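Local coordinates for protein post-proline cleaving enzyme (Rickettsia typhi, PDB 4HVT) that probably cleaves short peptides after proline residues, as a serine-type oligopeptidase of the prolyl oligopeptidase family, at residues A262-D265 against Y269-Y272; T293-F298 against F303-S308; Y440-E445 against I499-W504. All coordinates share one frame; numbering follows the deposited sequence.

Contact 1: A262-D265 against Y269-Y272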
# COMPACT_ATOMS: atom_id res chain seq x y z
N ALA A 262 19.08 6.02 -0.42
CA ALA A 262 19.58 4.74 -0.95
C ALA A 262 19.23 3.65 0.06
O ALA A 262 19.79 3.56 1.12
CB ALA A 262 21.07 4.78 -1.17
N ASN A 263 18.31 2.82 -0.33
CA ASN A 263 17.81 1.77 0.54
C ASN A 263 18.73 0.54 0.30
O ASN A 263 18.78 0.01 -0.82
CB ASN A 263 16.36 1.49 0.21
CG ASN A 263 15.75 0.50 1.20
OD1 ASN A 263 16.42 -0.46 1.54
ND2 ASN A 263 14.55 0.74 1.66
N LYS A 264 19.49 0.19 1.34
CA LYS A 264 20.51 -0.86 1.23
C LYS A 264 19.89 -2.27 1.29
O LYS A 264 20.21 -3.14 0.47
CB LYS A 264 21.51 -0.71 2.36
CG LYS A 264 22.11 0.68 2.53
CD LYS A 264 22.96 0.71 3.83
CE LYS A 264 24.24 -0.10 3.66
NZ LYS A 264 24.92 -0.37 4.96
N ASP A 265 19.07 -2.51 2.29
CA ASP A 265 18.55 -3.88 2.56
C ASP A 265 17.10 -3.93 3.03
O ASP A 265 16.67 -4.89 3.71
CB ASP A 265 19.47 -4.54 3.58
CG ASP A 265 19.34 -3.95 4.98
OD1 ASP A 265 18.56 -3.02 5.17
OD2 ASP A 265 20.01 -4.47 5.91
N TYR A 269 19.52 2.38 5.37
CA TYR A 269 19.69 3.30 4.33
C TYR A 269 21.00 4.05 4.45
O TYR A 269 21.53 4.22 5.56
CB TYR A 269 18.58 4.36 4.44
CG TYR A 269 17.17 3.90 4.26
CD1 TYR A 269 16.49 3.24 5.31
CD2 TYR A 269 16.48 4.20 3.10
CE1 TYR A 269 15.16 2.88 5.14
CE2 TYR A 269 15.17 3.83 2.94
CZ TYR A 269 14.51 3.19 3.97
OH TYR A 269 13.19 2.82 3.80
N ASP A 270 21.48 4.56 3.29
CA ASP A 270 22.41 5.67 3.20
C ASP A 270 21.62 6.84 2.65
O ASP A 270 21.10 6.75 1.57
CB ASP A 270 23.54 5.43 2.20
CG ASP A 270 24.44 4.32 2.59
OD1 ASP A 270 24.63 4.07 3.81
OD2 ASP A 270 25.02 3.76 1.65
N ASN A 271 21.55 7.94 3.39
CA ASN A 271 20.77 9.10 2.97
C ASN A 271 21.68 10.33 2.84
O ASN A 271 22.72 10.45 3.55
CB ASN A 271 19.66 9.43 3.97
CG ASN A 271 18.63 8.37 4.10
OD1 ASN A 271 18.15 7.89 3.12
ND2 ASN A 271 18.26 8.03 5.30
N TYR A 272 21.32 11.23 1.95
CA TYR A 272 22.12 12.40 1.65
C TYR A 272 21.25 13.65 1.41
O TYR A 272 20.12 13.56 1.02
CB TYR A 272 22.95 12.23 0.36
CG TYR A 272 23.77 10.96 0.33
CD1 TYR A 272 23.20 9.73 0.07
CD2 TYR A 272 25.13 11.05 0.50
CE1 TYR A 272 23.99 8.59 0.04
CE2 TYR A 272 25.91 9.90 0.48
CZ TYR A 272 25.29 8.70 0.26
OH TYR A 272 26.09 7.53 0.22

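Contact 2: T293-F298 against F303-S308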
# COMPACT_ATOMS: atom_id res chain seq x y z
N THR A 293 13.85 6.80 9.57
CA THR A 293 13.21 7.23 8.34
C THR A 293 12.64 8.64 8.43
O THR A 293 12.12 9.05 9.46
CB THR A 293 12.09 6.26 7.92
OG1 THR A 293 11.22 6.03 9.01
CG2 THR A 293 12.73 4.94 7.45
N LEU A 294 12.84 9.39 7.36
CA LEU A 294 12.27 10.72 7.26
C LEU A 294 10.78 10.67 7.09
O LEU A 294 10.25 10.04 6.19
CB LEU A 294 12.89 11.46 6.07
CG LEU A 294 12.37 12.89 5.79
CD1 LEU A 294 12.69 13.85 6.97
CD2 LEU A 294 13.02 13.34 4.46
N GLN A 295 10.09 11.41 7.95
CA GLN A 295 8.61 11.40 7.97
C GLN A 295 7.92 12.69 7.55
O GLN A 295 6.68 12.75 7.42
CB GLN A 295 8.12 11.02 9.37
CG GLN A 295 8.53 9.61 9.78
CD GLN A 295 7.91 8.56 8.92
OE1 GLN A 295 6.77 8.72 8.43
NE2 GLN A 295 8.64 7.49 8.67
N GLY A 296 8.67 13.74 7.34
CA GLY A 296 8.11 15.03 7.00
C GLY A 296 8.98 16.17 7.48
O GLY A 296 10.04 15.96 8.09
N SER A 297 8.45 17.39 7.34
CA SER A 297 9.14 18.63 7.76
C SER A 297 8.12 19.71 8.09
O SER A 297 6.97 19.62 7.75
CB SER A 297 10.02 19.14 6.66
OG SER A 297 9.27 19.53 5.53
N PHE A 298 8.64 20.75 8.72
CA PHE A 298 7.91 21.96 9.01
C PHE A 298 8.95 23.06 9.12
O PHE A 298 9.88 22.96 9.93
CB PHE A 298 7.16 21.85 10.32
CG PHE A 298 6.29 23.05 10.61
CD1 PHE A 298 5.23 23.37 9.78
CD2 PHE A 298 6.56 23.90 11.69
CE1 PHE A 298 4.43 24.48 10.05
CE2 PHE A 298 5.77 25.02 11.96
CZ PHE A 298 4.69 25.29 11.15
N PHE A 303 11.41 15.65 10.64
CA PHE A 303 10.92 14.65 11.59
C PHE A 303 11.37 13.29 11.19
O PHE A 303 11.15 12.89 10.04
CB PHE A 303 9.40 14.65 11.63
CG PHE A 303 8.80 16.01 11.95
CD1 PHE A 303 8.95 16.51 13.19
CD2 PHE A 303 8.17 16.78 10.99
CE1 PHE A 303 8.47 17.74 13.54
CE2 PHE A 303 7.70 18.03 11.32
CZ PHE A 303 7.89 18.53 12.59
N TRP A 304 11.90 12.50 12.14
CA TRP A 304 12.46 11.21 11.87
C TRP A 304 11.90 10.19 12.86
O TRP A 304 11.82 10.43 14.08
CB TRP A 304 13.98 11.24 11.96
CG TRP A 304 14.63 11.96 10.82
CD1 TRP A 304 14.60 13.30 10.59
CD2 TRP A 304 15.38 11.38 9.72
NE1 TRP A 304 15.26 13.60 9.39
CE2 TRP A 304 15.76 12.44 8.86
CE3 TRP A 304 15.76 10.05 9.37
CZ2 TRP A 304 16.52 12.23 7.70
CZ3 TRP A 304 16.50 9.86 8.23
CH2 TRP A 304 16.91 10.95 7.42
N LEU A 305 11.48 9.07 12.30
CA LEU A 305 11.01 7.92 13.07
C LEU A 305 12.15 6.96 13.32
O LEU A 305 12.91 6.67 12.41
CB LEU A 305 9.92 7.18 12.29
CG LEU A 305 9.33 5.89 12.87
CD1 LEU A 305 8.63 6.22 14.18
CD2 LEU A 305 8.41 5.22 11.87
N LEU A 306 12.20 6.42 14.54
CA LEU A 306 13.18 5.42 14.92
C LEU A 306 12.60 4.01 14.80
O LEU A 306 11.54 3.74 15.31
CB LEU A 306 13.72 5.67 16.33
CG LEU A 306 14.24 7.07 16.64
CD1 LEU A 306 14.90 7.10 18.01
CD2 LEU A 306 15.19 7.58 15.55
N ARG A 307 13.38 3.13 14.18
CA ARG A 307 13.03 1.70 14.15
C ARG A 307 13.77 0.95 15.29
O ARG A 307 13.34 -0.15 15.70
CB ARG A 307 13.40 1.12 12.77
CG ARG A 307 13.33 -0.39 12.73
CD ARG A 307 13.27 -0.91 11.30
NE ARG A 307 13.55 -2.35 11.23
CZ ARG A 307 12.66 -3.32 11.38
NH1 ARG A 307 11.40 -3.03 11.67
NH2 ARG A 307 13.05 -4.62 11.35
N SER A 308 14.93 1.47 15.71
CA SER A 308 15.70 0.90 16.80
C SER A 308 15.97 1.94 17.87
O SER A 308 15.90 3.16 17.60
CB SER A 308 17.03 0.34 16.26
OG SER A 308 16.79 -0.67 15.32
O HOH W 1 12.18 4.06 10.68

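Contact 3: Y440-E445 against I499-W504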
# COMPACT_ATOMS: atom_id res chain seq x y z
N TYR A 440 -24.07 7.71 -0.25
CA TYR A 440 -24.65 6.39 -0.22
C TYR A 440 -25.14 6.06 1.17
O TYR A 440 -24.75 6.69 2.13
CB TYR A 440 -23.63 5.35 -0.68
CG TYR A 440 -22.38 5.28 0.14
CD1 TYR A 440 -22.32 4.52 1.30
CD2 TYR A 440 -21.22 5.96 -0.25
CE1 TYR A 440 -21.14 4.45 2.05
CE2 TYR A 440 -20.07 5.89 0.50
CZ TYR A 440 -20.03 5.13 1.64
OH TYR A 440 -18.81 5.09 2.32
N SER A 441 -26.02 5.06 1.25
CA SER A 441 -26.70 4.71 2.49
C SER A 441 -26.07 3.47 3.13
O SER A 441 -25.81 2.48 2.43
CB SER A 441 -28.18 4.46 2.18
OG SER A 441 -28.78 3.76 3.23
N PHE A 442 -25.76 3.54 4.42
CA PHE A 442 -25.27 2.40 5.20
C PHE A 442 -25.70 2.61 6.65
O PHE A 442 -25.25 3.54 7.30
CB PHE A 442 -23.75 2.17 5.14
CG PHE A 442 -23.32 0.88 5.76
CD1 PHE A 442 -23.53 -0.33 5.11
CD2 PHE A 442 -22.78 0.86 7.03
CE1 PHE A 442 -23.19 -1.55 5.71
CE2 PHE A 442 -22.40 -0.34 7.63
CZ PHE A 442 -22.62 -1.55 6.98
N ASP A 443 -26.58 1.74 7.12
CA ASP A 443 -27.23 1.89 8.42
C ASP A 443 -26.35 1.24 9.49
O ASP A 443 -26.53 0.05 9.83
CB ASP A 443 -28.59 1.19 8.37
CG ASP A 443 -29.36 1.33 9.66
OD1 ASP A 443 -28.98 2.22 10.48
OD2 ASP A 443 -30.31 0.53 9.85
N SER A 444 -25.42 2.03 10.01
CA SER A 444 -24.41 1.56 10.96
C SER A 444 -25.01 0.92 12.25
O SER A 444 -24.42 0.01 12.81
CB SER A 444 -23.46 2.72 11.28
OG SER A 444 -22.97 3.25 10.05
N GLU A 445 -26.18 1.39 12.68
CA GLU A 445 -26.86 0.86 13.86
C GLU A 445 -27.33 -0.58 13.70
O GLU A 445 -27.66 -1.19 14.70
CB GLU A 445 -28.05 1.75 14.25
CG GLU A 445 -27.64 3.04 14.90
CD GLU A 445 -28.72 3.67 15.76
OE1 GLU A 445 -29.83 3.08 15.91
OE2 GLU A 445 -28.47 4.76 16.31
N ILE A 499 -17.44 -2.53 0.20
CA ILE A 499 -17.71 -3.80 -0.43
C ILE A 499 -17.95 -4.89 0.62
O ILE A 499 -18.89 -5.67 0.52
CB ILE A 499 -16.56 -4.25 -1.38
CG1 ILE A 499 -16.38 -3.28 -2.55
CG2 ILE A 499 -16.88 -5.64 -1.90
CD1 ILE A 499 -17.44 -3.42 -3.63
N LYS A 500 -17.06 -5.01 1.59
CA LYS A 500 -17.21 -6.06 2.59
C LYS A 500 -18.47 -5.84 3.41
O LYS A 500 -19.23 -6.76 3.66
CB LYS A 500 -15.97 -6.13 3.51
N ASN A 501 -18.72 -4.59 3.83
CA ASN A 501 -19.89 -4.33 4.63
C ASN A 501 -21.19 -4.61 3.91
O ASN A 501 -22.14 -5.16 4.47
CB ASN A 501 -19.90 -2.87 5.13
CG ASN A 501 -18.90 -2.64 6.25
OD1 ASN A 501 -18.45 -3.58 6.91
ND2 ASN A 501 -18.48 -1.40 6.43
N GLU A 502 -21.26 -4.19 2.65
CA GLU A 502 -22.52 -4.32 1.90
C GLU A 502 -22.70 -5.68 1.24
O GLU A 502 -23.79 -6.19 1.22
CB GLU A 502 -22.63 -3.25 0.84
CG GLU A 502 -22.62 -1.84 1.41
CD GLU A 502 -23.58 -0.97 0.67
OE1 GLU A 502 -24.80 -1.19 0.90
OE2 GLU A 502 -23.11 -0.08 -0.09
N VAL A 503 -21.63 -6.26 0.71
CA VAL A 503 -21.76 -7.53 0.03
C VAL A 503 -21.71 -8.70 1.00
O VAL A 503 -22.46 -9.65 0.82
CB VAL A 503 -20.73 -7.76 -1.06
CG1 VAL A 503 -21.01 -9.10 -1.71
CG2 VAL A 503 -20.83 -6.63 -2.07
N TRP A 504 -20.87 -8.61 2.03
CA TRP A 504 -20.68 -9.69 2.98
C TRP A 504 -21.55 -9.51 4.25
O TRP A 504 -22.41 -10.34 4.51
CB TRP A 504 -19.18 -9.90 3.28
CG TRP A 504 -18.87 -11.24 3.93
CD1 TRP A 504 -18.61 -11.44 5.24
CD2 TRP A 504 -18.86 -12.51 3.32
NE1 TRP A 504 -18.46 -12.75 5.50
CE2 TRP A 504 -18.57 -13.45 4.33
CE3 TRP A 504 -19.07 -12.97 2.01
CZ2 TRP A 504 -18.48 -14.83 4.08
CZ3 TRP A 504 -18.98 -14.34 1.76
CH2 TRP A 504 -18.69 -15.25 2.80
O HOH W 2 -26.36 -0.37 2.79
O HOH W 3 -25.44 1.53 -0.18

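Contact 1: A262-D265 against Y269-Y272
Two donors from the neighbouring strand converge on the carbonyl oxygen of Ala262. Asp270 N hydrogen-bonds to Ala262 O at 2.9 Å, and Tyr269 adds a weaker CA-H...O contact, Tyr269 CA to Ala262 O 3.2 Å. The return bond, Ala262 N to Asp270 O, is also 2.9 Å and completes a hydrogen-bonded pair in an antiparallel beta hairpin. Its strands are the two central ones of a four-stranded sheet, a blade of the beta-propeller domain. Asn263 and Tyr269 make the adjoining non-hydrogen-bonded pair, their side chains on one face. With CG anti to the backbone N (chi1 -174°), Asn263 brings its amide over one face of the tyrosine ring, the two planes 50° apart, and Asn263 ND2 lies 3.4 Å from Tyr269 CE2. The same nitrogen is near the phenol oxygen but at too poor an angle to bond. The amide's polar work is done next door: OD1 accepts from Phe266 N in the turn, and ND2 bonds weakly to Tyr242 OH. Asparagine suits this strand end because one flat group serves both the ring and the turn. On the other face Ala262 CB lies 3.4 Å from Asp270 O; this methyl is buried and also touches Val236, a setting that suits a small apolar residue. Lys264, just past the strand, runs roughly perpendicular to the Asp270 side chain. Their charges probably attract only mildly, since Lys264 NZ is 4.6 Å from Asp270 OD1. Asp270 OD2 bonds to Tyr240 OH, while the methylene Lys264 CD rests 3.8 Å from Asp270 OD1.

Contact 2: T293-F298 against F303-S308
The Trp304 indole lies with one face under the backbone and beta carbon of Leu294. Leu294 CB sits 4.1 Å from the centroid of its six-membered ring, only 12° off the ring normal, a CH-pi contact. The Leu294 branch then reaches the indole nitrogen, Leu294 CD1 to Trp304 NE1 3.5 Å, because a chi1 of 179° sets CG beside the leucine's own carbonyl carbon. Met288, Leu330, Val323 and Leu325 also touch this indole. The Phe303 ring meets its neighbours obliquely: Phe303 CD2 is 3.5 Å from Gly296 O, and Phe303 CE2 is 4.0 Å from Phe298 CB.

The frame beneath is an antiparallel beta hairpin at one border of a propeller blade. Thr293 and Leu305 exchange two backbone bonds, and Gln295 N reaches Phe303 O at 2.8 Å. Phe303 N instead bonds to Gly296 O, so Phe303 faces two residues, as in a beta bulge. Gly296 fits there because at its backbone angles a beta carbon would collide with the carbonyl oxygen of Gln295.

On the face of Thr293 and Leu305, Gln295 bends at chi2 (-64°) and folds back over the leucine, Gln295 CG to Leu305 CB 3.8 Å. Its amide donates in plane to the threonine hydroxyl, Gln295 NE2 to Thr293 OG1 3.0 Å. That hydroxyl in turn donates to a water, which donates to Leu305 O, a short polar chain that bridges the two strands at the Thr293-Leu305 pair.

The face of Thr293, Leu305 and Phe303 thus combines this hydroxyl-amide-water chain with apolar packing, while Leu294 and Trp304 pack on the other. There Trp304 NE1 is buried with no partner in the model, probably a small energetic cost repaid by the indole's packing.

Contact 3: Y440-E445 against I499-W504
Ser441 meets Glu502 through water, not directly: Ser441 O stands 4.1 Å from Glu502 OE1, and two waters span the gap. Each donates to Ser441 O, and each also donates to the carboxylate, one to Glu502 OE1 at 2.6 Å and the other to Glu502 OE2 at 2.8 Å. A glutamate suits this place because its two oxygens can accept from both waters, while OE2 also forms a salt bridge with Arg498 one helical turn earlier. The salt bridge and the two waters probably steady the carboxylate, at the end of a chain that turns at chi2.

Phe442 follows and carries the dry part of the contact. Its chi1 of -171° swings the ring out toward the helix, which it meets at its far end, Phe442 CZ to Asn501 CB 3.5 Å. Phe442 CD1 lies 4.1 Å from Glu502 CG, the two side chains running alongside in opposite senses. The Asn501 amide is turned 21° from the ring plane, and its ND2 is held by Ser417 O. Phe442 also stacks with Tyr447 and meets Phe496 edge-to-face, so an aromatic residue fits here.

An inverse gamma turn centred on Asp443 follows, before strand 447-455. The arrangement belongs to the junction of the two-domain prolyl oligopeptidase fold, where the segment linking the propeller to the alpha/beta-hydrolase sheet packs on helix 498-505.

From the N terminus the chain first closes contact 1, a hairpin in the propeller whose strands are joined by 264-268. Contact 2 follows, another local hairpin, in the next four-stranded sheet. These successive blades touch where Asn271 packs on Trp304 and Tyr269 on Thr293, the contact centres lying about 14 Å apart. Contact 3 comes after the propeller strands are complete. It closes a loop of 53 intervening residues, including the first strands of the hydrolase sheet. The three loops run in series, none nesting or crossing. Contacts 1 and 3 lie on opposite sides of the chain's centre, their centres about 44 Å apart: the hairpins build blades, whereas 440-445 against 499-504 joins the interdomain link to the hydrolase domain.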